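Long-range contacts in uncharacterized protein MJ0754 (Methanocaldococcus jannaschii, PDB 3Q4N), which is of unknown function but adopts a ferritin-like four-helix-bundle fold that binds metal, probably at a dinuclear centre: residues K141-V151 / E170-E180; E102-E113 / F150-S159. All coordinates share one frame; numbering follows the deposited sequence.

Interaction 1: residues K141-V151 / E170-E180; sequences KGSRNHMRAFV and EYEEIISSSTE
A salt-bridge network pins the last modelled residues to the outer side of a bundle helix, with Glu180 drawing in Lys141, Arg144 and Arg148 from successive turns of one face of helix 130-155. It illustrates how one carboxylate can anchor a chain end: its two oxygens are shared out among the bases. OE1 takes the NE of Arg144 at 3.3 Å on its syn lone pair, the guanidinium and carboxylate planes nearly coplanar, while Lys141 NZ is a long 3.8 Å from the same oxygen. OE2 belongs to Arg148, lying at the edge of its guanidinium beside NH1 and NH2; the 2.8 Å bond from NH1 is weak, and the length to NH2 is too short to be trusted.

Arg148 also binds the C-terminal end of helix 168-175. Extended from CG to NE, its chain directs NE to Ile174 O at 2.8 Å, an almost straight bond (167°) that lies in the guanidinium plane but comes in above the carbonyl plane. Ser178 O sits over one guanidinium face and Arg144 O over the opposite one. An alanine in place of Arg148 would probably leave Ile174 O and Glu180 OE2 without these partners and hold the tail less firmly, with Arg144 its main ionic anchor.

Ile174 carries much of the apolar contact, CG1 against Arg144 CD (3.7 Å) and CG2 against Met147 CG (4.1 Å); Tyr171 meets Val151. The axes of segments 170-175 and 141-151 cross at 81°, outside the bundle. His146 and Ala149 touch helix 45-68, Ser143 and Met147 meet helix 102-125, and Phe150 reaches both.

Interaction 2: residues E102-E113 / F150-S159; sequences EVDALKVGATIE and FVRMLNNYGS
Phe150 packs against Gly109 as a knob entering a hole, the hollow being lined by Leu106, Gly109, Ala110 and Glu113. The two helices follow one another in the chain as an alpha-alpha hairpin, and the axes of segments 102-113 and 150-155 run at 155° to each other, 9.4 Å apart at their closest. The hollow is deep because Gly109 has no side chain: its CA lies over one face of the phenyl ring in a CH-pi contact, 3.7 Å from the ring centroid. With CG turned away from its own carbonyl carbon (chi1 -75°), the ring swings in across the helix surface, and Glu113 CG closes the pocket at the ring edge, 4.0 Å from CE1.

One turn back, Leu106 is the complementary bump. Its CD2 methyl wedges against Met153 CG at 3.6 Å and also meets the Phe150 ring, while CB receives Leu154 CD2, likewise at 3.6 Å. The other methyl, CD1, lies over the face of the Tyr157 ring. That ring is flanked by Val103 CG2, 3.8 Å from CD1 of the tyrosine, and by Glu102, whose carboxylate stands almost perpendicular to it.

A Schellman motif with Gly158 as its C-prime residue ends the second helix and turns Ser159 back toward the first. There Lys107, bent only at its last torsion (chi4 -80°), donates from NZ to Ser159 OG at 2.9 Å.

Across the two segments the contact is therefore mainly hydrophobic, settled by fit of shape, with a single assigned hydrogen bond at its margin. Even Glu113 offers Phe150 its aliphatic part, its carboxylate being bonded instead by Ser143 and Tyr35.

Overall arrangement
Both contacts use helix 130-155 and share Phe150 and Val151, and both are partly buried. Interaction 2 packs that helix against helix 102-125 within the bundle, and half of its touching residues are buried. Interaction 1 lays a short helix and the terminal tail over the outer side, where buried residues are a smaller share. Chemistry differs accordingly: apolar fit and ring faces dominate interaction 2, shared charges interaction 1, although a few buried apolar residues lie beneath those charges. The two meet at the Ser143 and Glu113 pair and where Met147 CE packs against Ala110 O. One helix thus serves two roles, its inward residues building the bundle and its outward arginines holding the chain end.

Interaction 1: residues K141-V151 / E170-E180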
# COMPACT_ATOMS: atom_id res chain seq x y z
N LYS B 141 -13.83 -10.70 1.06
CA LYS B 141 -15.23 -10.78 1.41
C LYS B 141 -15.45 -10.40 2.87
O LYS B 141 -16.18 -9.44 3.15
CB LYS B 141 -15.75 -12.19 1.12
CG LYS B 141 -17.24 -12.40 1.41
CD LYS B 141 -17.92 -13.19 0.29
CE LYS B 141 -17.69 -12.52 -1.07
NZ LYS B 141 -18.97 -12.16 -1.75
N GLY B 142 -14.81 -11.13 3.79
CA GLY B 142 -14.89 -10.83 5.24
C GLY B 142 -14.47 -9.41 5.58
O GLY B 142 -15.10 -8.76 6.39
N SER B 143 -13.42 -8.94 4.93
CA SER B 143 -12.88 -7.60 5.18
C SER B 143 -13.79 -6.47 4.73
O SER B 143 -13.89 -5.44 5.39
CB SER B 143 -11.49 -7.42 4.53
OG SER B 143 -10.45 -7.76 5.44
N ARG B 144 -14.45 -6.67 3.59
CA ARG B 144 -15.40 -5.68 3.10
C ARG B 144 -16.52 -5.43 4.11
O ARG B 144 -16.92 -4.28 4.34
CB ARG B 144 -15.94 -6.10 1.73
CG ARG B 144 -14.93 -5.95 0.59
CD ARG B 144 -15.60 -5.88 -0.79
NE ARG B 144 -15.81 -7.19 -1.42
CZ ARG B 144 -15.12 -7.64 -2.47
NH1 ARG B 144 -14.15 -6.89 -3.00
NH2 ARG B 144 -15.38 -8.84 -2.99
N ASN B 145 -16.99 -6.51 4.74
CA ASN B 145 -17.97 -6.44 5.81
C ASN B 145 -17.52 -5.67 7.02
O ASN B 145 -18.32 -4.99 7.67
CB ASN B 145 -18.37 -7.83 6.24
CG ASN B 145 -19.69 -8.25 5.65
OD1 ASN B 145 -19.82 -8.31 4.43
ND2 ASN B 145 -20.68 -8.50 6.51
N HIS B 146 -16.24 -5.79 7.34
CA HIS B 146 -15.69 -5.04 8.46
C HIS B 146 -15.69 -3.53 8.18
O HIS B 146 -16.10 -2.73 9.04
CB HIS B 146 -14.29 -5.55 8.81
CG HIS B 146 -14.24 -7.01 9.16
ND1 HIS B 146 -13.17 -7.81 8.85
CD2 HIS B 146 -15.15 -7.81 9.77
CE1 HIS B 146 -13.42 -9.05 9.26
NE2 HIS B 146 -14.61 -9.07 9.82
N MET B 147 -15.24 -3.16 6.99
CA MET B 147 -15.36 -1.80 6.51
C MET B 147 -16.76 -1.24 6.79
O MET B 147 -16.92 -0.22 7.49
CB MET B 147 -15.10 -1.81 5.01
CG MET B 147 -14.99 -0.45 4.38
SD MET B 147 -13.29 0.12 4.41
CE MET B 147 -13.25 0.94 6.00
N ARG B 148 -17.78 -1.90 6.26
CA ARG B 148 -19.15 -1.43 6.44
C ARG B 148 -19.50 -1.37 7.90
O ARG B 148 -20.12 -0.40 8.36
CB ARG B 148 -20.14 -2.32 5.71
CG ARG B 148 -19.88 -2.39 4.24
CD ARG B 148 -21.00 -3.10 3.53
NE ARG B 148 -20.48 -3.64 2.28
CZ ARG B 148 -20.06 -4.88 2.12
NH1 ARG B 148 -20.11 -5.74 3.14
NH2 ARG B 148 -19.59 -5.27 0.94
N ALA B 149 -19.10 -2.39 8.65
CA ALA B 149 -19.37 -2.41 10.07
C ALA B 149 -18.80 -1.15 10.74
O ALA B 149 -19.49 -0.47 11.52
CB ALA B 149 -18.80 -3.65 10.69
N PHE B 150 -17.54 -0.82 10.41
CA PHE B 150 -16.89 0.33 11.01
C PHE B 150 -17.48 1.61 10.50
O PHE B 150 -17.72 2.53 11.29
CB PHE B 150 -15.38 0.36 10.78
CG PHE B 150 -14.61 -0.61 11.62
CD1 PHE B 150 -13.69 -1.47 11.03
CD2 PHE B 150 -14.80 -0.67 12.99
CE1 PHE B 150 -12.97 -2.40 11.81
CE2 PHE B 150 -14.10 -1.58 13.78
CZ PHE B 150 -13.18 -2.45 13.19
N VAL B 151 -17.72 1.68 9.19
CA VAL B 151 -18.30 2.88 8.63
C VAL B 151 -19.65 3.16 9.27
O VAL B 151 -19.90 4.29 9.68
CB VAL B 151 -18.38 2.85 7.09
CG1 VAL B 151 -19.41 3.88 6.59
CG2 VAL B 151 -17.03 3.18 6.50
N GLU B 170 -13.88 2.35 -5.49
CA GLU B 170 -14.24 1.03 -4.95
C GLU B 170 -14.89 1.13 -3.57
O GLU B 170 -15.93 0.51 -3.33
CB GLU B 170 -13.02 0.12 -4.91
CG GLU B 170 -13.31 -1.29 -5.35
CD GLU B 170 -12.54 -2.32 -4.54
OE1 GLU B 170 -13.14 -3.38 -4.24
OE2 GLU B 170 -11.35 -2.07 -4.19
N TYR B 171 -14.27 1.91 -2.68
CA TYR B 171 -14.83 2.29 -1.36
C TYR B 171 -16.33 2.57 -1.42
O TYR B 171 -17.09 2.01 -0.62
CB TYR B 171 -14.09 3.51 -0.81
CG TYR B 171 -14.65 4.08 0.48
CD1 TYR B 171 -14.25 3.59 1.73
CD2 TYR B 171 -15.56 5.12 0.46
CE1 TYR B 171 -14.75 4.13 2.92
CE2 TYR B 171 -16.08 5.66 1.66
CZ TYR B 171 -15.66 5.15 2.88
OH TYR B 171 -16.17 5.69 4.04
N GLU B 172 -16.74 3.44 -2.36
CA GLU B 172 -18.15 3.85 -2.56
C GLU B 172 -19.03 2.65 -2.91
O GLU B 172 -20.08 2.44 -2.30
CB GLU B 172 -18.28 4.92 -3.67
CG GLU B 172 -17.20 6.05 -3.72
CD GLU B 172 -17.22 7.06 -2.54
OE1 GLU B 172 -16.22 7.81 -2.38
OE2 GLU B 172 -18.20 7.11 -1.75
N GLU B 173 -18.58 1.86 -3.88
CA GLU B 173 -19.28 0.67 -4.30
C GLU B 173 -19.38 -0.36 -3.17
O GLU B 173 -20.35 -1.12 -3.11
CB GLU B 173 -18.62 0.09 -5.54
CG GLU B 173 -18.63 1.06 -6.75
CD GLU B 173 -18.01 0.49 -8.05
OE1 GLU B 173 -17.00 -0.27 -8.01
OE2 GLU B 173 -18.55 0.82 -9.14
N ILE B 174 -18.38 -0.38 -2.29
CA ILE B 174 -18.40 -1.24 -1.09
C ILE B 174 -19.49 -0.84 -0.11
O ILE B 174 -20.25 -1.68 0.35
CB ILE B 174 -17.02 -1.25 -0.35
CG1 ILE B 174 -16.03 -2.19 -1.04
CG2 ILE B 174 -17.17 -1.68 1.12
CD1 ILE B 174 -14.87 -1.51 -1.74
N ILE B 175 -19.57 0.45 0.20
CA ILE B 175 -20.50 0.90 1.24
C ILE B 175 -21.95 0.96 0.77
O ILE B 175 -22.86 0.70 1.55
CB ILE B 175 -20.07 2.25 1.87
CG1 ILE B 175 -20.24 3.41 0.88
CG2 ILE B 175 -18.65 2.16 2.39
CD1 ILE B 175 -19.69 4.74 1.39
N SER B 176 -22.17 1.27 -0.50
CA SER B 176 -23.53 1.40 -1.00
C SER B 176 -24.05 0.06 -1.50
O SER B 176 -24.68 -0.02 -2.55
CB SER B 176 -23.60 2.49 -2.06
OG SER B 176 -22.44 2.46 -2.87
N SER B 177 -23.76 -0.98 -0.73
CA SER B 177 -24.26 -2.34 -0.98
C SER B 177 -24.36 -3.03 0.38
O SER B 177 -23.80 -2.54 1.35
CB SER B 177 -23.32 -3.09 -1.93
OG SER B 177 -21.98 -3.12 -1.44
N SER B 178 -25.05 -4.16 0.46
CA SER B 178 -25.32 -4.77 1.77
C SER B 178 -24.44 -5.99 2.07
O SER B 178 -23.64 -6.39 1.22
CB SER B 178 -26.83 -5.06 1.97
OG SER B 178 -27.26 -6.21 1.26
N THR B 179 -24.62 -6.56 3.26
CA THR B 179 -23.78 -7.65 3.81
C THR B 179 -23.77 -8.98 3.02
O THR B 179 -24.81 -9.56 2.72
CB THR B 179 -24.14 -7.89 5.30
OG1 THR B 179 -23.43 -6.94 6.10
CG2 THR B 179 -23.81 -9.32 5.77
N GLU B 180 -22.56 -9.45 2.71
CA GLU B 180 -22.35 -10.58 1.80
C GLU B 180 -22.51 -11.93 2.48
O GLU B 180 -21.99 -12.15 3.56
CB GLU B 180 -20.97 -10.48 1.16
CG GLU B 180 -20.85 -9.38 0.09
CD GLU B 180 -19.60 -8.49 0.25
OE1 GLU B 180 -18.67 -8.53 -0.61
OE2 GLU B 180 -19.55 -7.75 1.25

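Interaction 2: residues E102-E113 / F150-S159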
# COMPACT_ATOMS: atom_id res chain seq x y z
N GLU B 102 -12.81 7.07 21.21
CA GLU B 102 -13.78 6.22 20.52
C GLU B 102 -13.79 6.45 19.01
O GLU B 102 -13.58 5.52 18.24
CB GLU B 102 -15.17 6.45 21.08
CG GLU B 102 -15.43 5.61 22.30
CD GLU B 102 -16.68 6.03 23.04
OE1 GLU B 102 -17.31 5.16 23.68
OE2 GLU B 102 -17.02 7.23 22.99
N VAL B 103 -14.01 7.69 18.57
CA VAL B 103 -13.98 7.97 17.14
C VAL B 103 -12.65 7.47 16.52
O VAL B 103 -12.64 6.95 15.39
CB VAL B 103 -14.25 9.46 16.84
CG1 VAL B 103 -14.45 9.69 15.33
CG2 VAL B 103 -15.48 9.98 17.63
N ASP B 104 -11.55 7.59 17.27
CA ASP B 104 -10.24 7.15 16.79
C ASP B 104 -10.14 5.65 16.63
O ASP B 104 -9.89 5.15 15.52
CB ASP B 104 -9.12 7.65 17.69
CG ASP B 104 -8.74 9.10 17.39
OD1 ASP B 104 -9.02 9.59 16.27
OD2 ASP B 104 -8.16 9.77 18.29
N ALA B 105 -10.33 4.93 17.74
CA ALA B 105 -10.54 3.48 17.73
C ALA B 105 -11.25 3.06 16.47
O ALA B 105 -10.75 2.24 15.71
CB ALA B 105 -11.35 3.05 18.93
N LEU B 106 -12.41 3.66 16.24
CA LEU B 106 -13.22 3.40 15.04
C LEU B 106 -12.49 3.67 13.72
O LEU B 106 -12.55 2.85 12.81
CB LEU B 106 -14.50 4.21 15.12
CG LEU B 106 -15.61 3.55 15.93
CD1 LEU B 106 -16.81 4.46 15.96
CD2 LEU B 106 -15.97 2.22 15.29
N LYS B 107 -11.81 4.82 13.62
CA LYS B 107 -11.06 5.16 12.41
C LYS B 107 -9.91 4.18 12.16
O LYS B 107 -9.69 3.75 11.03
CB LYS B 107 -10.52 6.59 12.48
CG LYS B 107 -11.58 7.70 12.47
CD LYS B 107 -10.90 9.06 12.24
CE LYS B 107 -11.76 10.28 12.62
NZ LYS B 107 -12.76 10.64 11.56
N VAL B 108 -9.19 3.83 13.22
CA VAL B 108 -8.13 2.83 13.13
C VAL B 108 -8.66 1.54 12.52
O VAL B 108 -8.05 0.96 11.62
CB VAL B 108 -7.54 2.50 14.50
CG1 VAL B 108 -6.64 1.32 14.38
CG2 VAL B 108 -6.78 3.68 15.05
N GLY B 109 -9.80 1.09 13.03
CA GLY B 109 -10.46 -0.10 12.52
C GLY B 109 -10.58 0.00 11.02
O GLY B 109 -9.92 -0.74 10.29
N ALA B 110 -11.40 0.95 10.57
CA ALA B 110 -11.58 1.23 9.16
C ALA B 110 -10.28 1.11 8.41
O ALA B 110 -10.23 0.50 7.34
CB ALA B 110 -12.15 2.59 8.96
N THR B 111 -9.23 1.66 9.01
CA THR B 111 -7.94 1.82 8.36
C THR B 111 -7.21 0.50 8.15
O THR B 111 -6.48 0.33 7.18
CB THR B 111 -7.03 2.74 9.17
OG1 THR B 111 -7.69 4.00 9.41
CG2 THR B 111 -5.71 2.97 8.44
N ILE B 112 -7.38 -0.44 9.08
CA ILE B 112 -6.75 -1.74 8.98
C ILE B 112 -7.39 -2.50 7.82
O ILE B 112 -6.72 -3.20 7.03
CB ILE B 112 -6.90 -2.49 10.32
CG1 ILE B 112 -5.99 -1.85 11.36
CG2 ILE B 112 -6.56 -3.97 10.18
CD1 ILE B 112 -6.55 -1.92 12.79
N GLU B 113 -8.70 -2.33 7.71
CA GLU B 113 -9.48 -2.97 6.70
C GLU B 113 -9.23 -2.36 5.31
O GLU B 113 -9.29 -3.04 4.28
CB GLU B 113 -10.95 -2.87 7.13
CG GLU B 113 -11.23 -3.58 8.46
CD GLU B 113 -11.08 -5.10 8.37
OE1 GLU B 113 -10.68 -5.62 7.31
OE2 GLU B 113 -11.35 -5.80 9.36
N PHE B 150 -17.54 -0.82 10.41
CA PHE B 150 -16.89 0.33 11.01
C PHE B 150 -17.48 1.61 10.50
O PHE B 150 -17.72 2.53 11.29
CB PHE B 150 -15.38 0.36 10.78
CG PHE B 150 -14.61 -0.61 11.62
CD1 PHE B 150 -13.69 -1.47 11.03
CD2 PHE B 150 -14.80 -0.67 12.99
CE1 PHE B 150 -12.97 -2.40 11.81
CE2 PHE B 150 -14.10 -1.58 13.78
CZ PHE B 150 -13.18 -2.45 13.19
N VAL B 151 -17.72 1.68 9.19
CA VAL B 151 -18.30 2.88 8.63
C VAL B 151 -19.65 3.16 9.27
O VAL B 151 -19.90 4.29 9.68
CB VAL B 151 -18.38 2.85 7.09
CG1 VAL B 151 -19.41 3.88 6.59
CG2 VAL B 151 -17.03 3.18 6.50
N ARG B 152 -20.50 2.14 9.40
CA ARG B 152 -21.84 2.35 9.96
C ARG B 152 -21.73 2.88 11.37
O ARG B 152 -22.43 3.82 11.76
CB ARG B 152 -22.73 1.09 9.93
CG ARG B 152 -24.18 1.34 9.38
CD ARG B 152 -24.91 2.63 9.95
NE ARG B 152 -25.71 3.36 8.94
CZ ARG B 152 -26.10 4.65 9.03
NH1 ARG B 152 -25.78 5.40 10.09
NH2 ARG B 152 -26.81 5.20 8.05
N MET B 153 -20.81 2.29 12.12
CA MET B 153 -20.49 2.72 13.47
C MET B 153 -19.95 4.15 13.50
O MET B 153 -20.22 4.91 14.44
CB MET B 153 -19.48 1.76 14.06
CG MET B 153 -19.55 1.69 15.55
SD MET B 153 -21.12 1.07 16.05
CE MET B 153 -21.10 -0.54 15.23
N LEU B 154 -19.18 4.53 12.48
CA LEU B 154 -18.62 5.88 12.38
C LEU B 154 -19.70 6.92 12.19
O LEU B 154 -19.69 7.95 12.87
CB LEU B 154 -17.58 6.01 11.27
CG LEU B 154 -16.16 5.66 11.72
CD1 LEU B 154 -15.27 5.57 10.51
CD2 LEU B 154 -15.56 6.64 12.73
N ASN B 155 -20.63 6.62 11.28
CA ASN B 155 -21.82 7.43 11.07
C ASN B 155 -22.60 7.67 12.38
O ASN B 155 -23.03 8.78 12.66
CB ASN B 155 -22.74 6.76 10.06
CG ASN B 155 -22.09 6.53 8.71
OD1 ASN B 155 -22.56 5.70 7.92
ND2 ASN B 155 -20.99 7.27 8.43
N ASN B 156 -22.76 6.62 13.18
CA ASN B 156 -23.34 6.74 14.50
C ASN B 156 -22.62 7.74 15.42
O ASN B 156 -23.22 8.22 16.40
CB ASN B 156 -23.39 5.36 15.17
CG ASN B 156 -24.19 4.35 14.38
OD1 ASN B 156 -23.92 3.16 14.45
ND2 ASN B 156 -25.17 4.82 13.61
N TYR B 157 -21.37 8.06 15.12
CA TYR B 157 -20.63 9.07 15.88
C TYR B 157 -20.44 10.35 15.03
O TYR B 157 -19.49 11.13 15.23
CB TYR B 157 -19.27 8.54 16.35
CG TYR B 157 -19.26 7.59 17.53
CD1 TYR B 157 -18.41 7.83 18.62
CD2 TYR B 157 -20.05 6.42 17.56
CE1 TYR B 157 -18.36 6.97 19.72
CE2 TYR B 157 -20.00 5.54 18.65
CZ TYR B 157 -19.15 5.82 19.73
OH TYR B 157 -19.08 4.98 20.84
N GLY B 158 -21.35 10.54 14.07
CA GLY B 158 -21.32 11.70 13.17
C GLY B 158 -19.96 11.94 12.51
O GLY B 158 -19.50 13.09 12.43
N SER B 159 -19.33 10.85 12.05
CA SER B 159 -18.08 10.91 11.31
C SER B 159 -18.15 10.04 10.06
O SER B 159 -19.13 9.33 9.85
CB SER B 159 -16.92 10.48 12.21
OG SER B 159 -15.67 10.90 11.68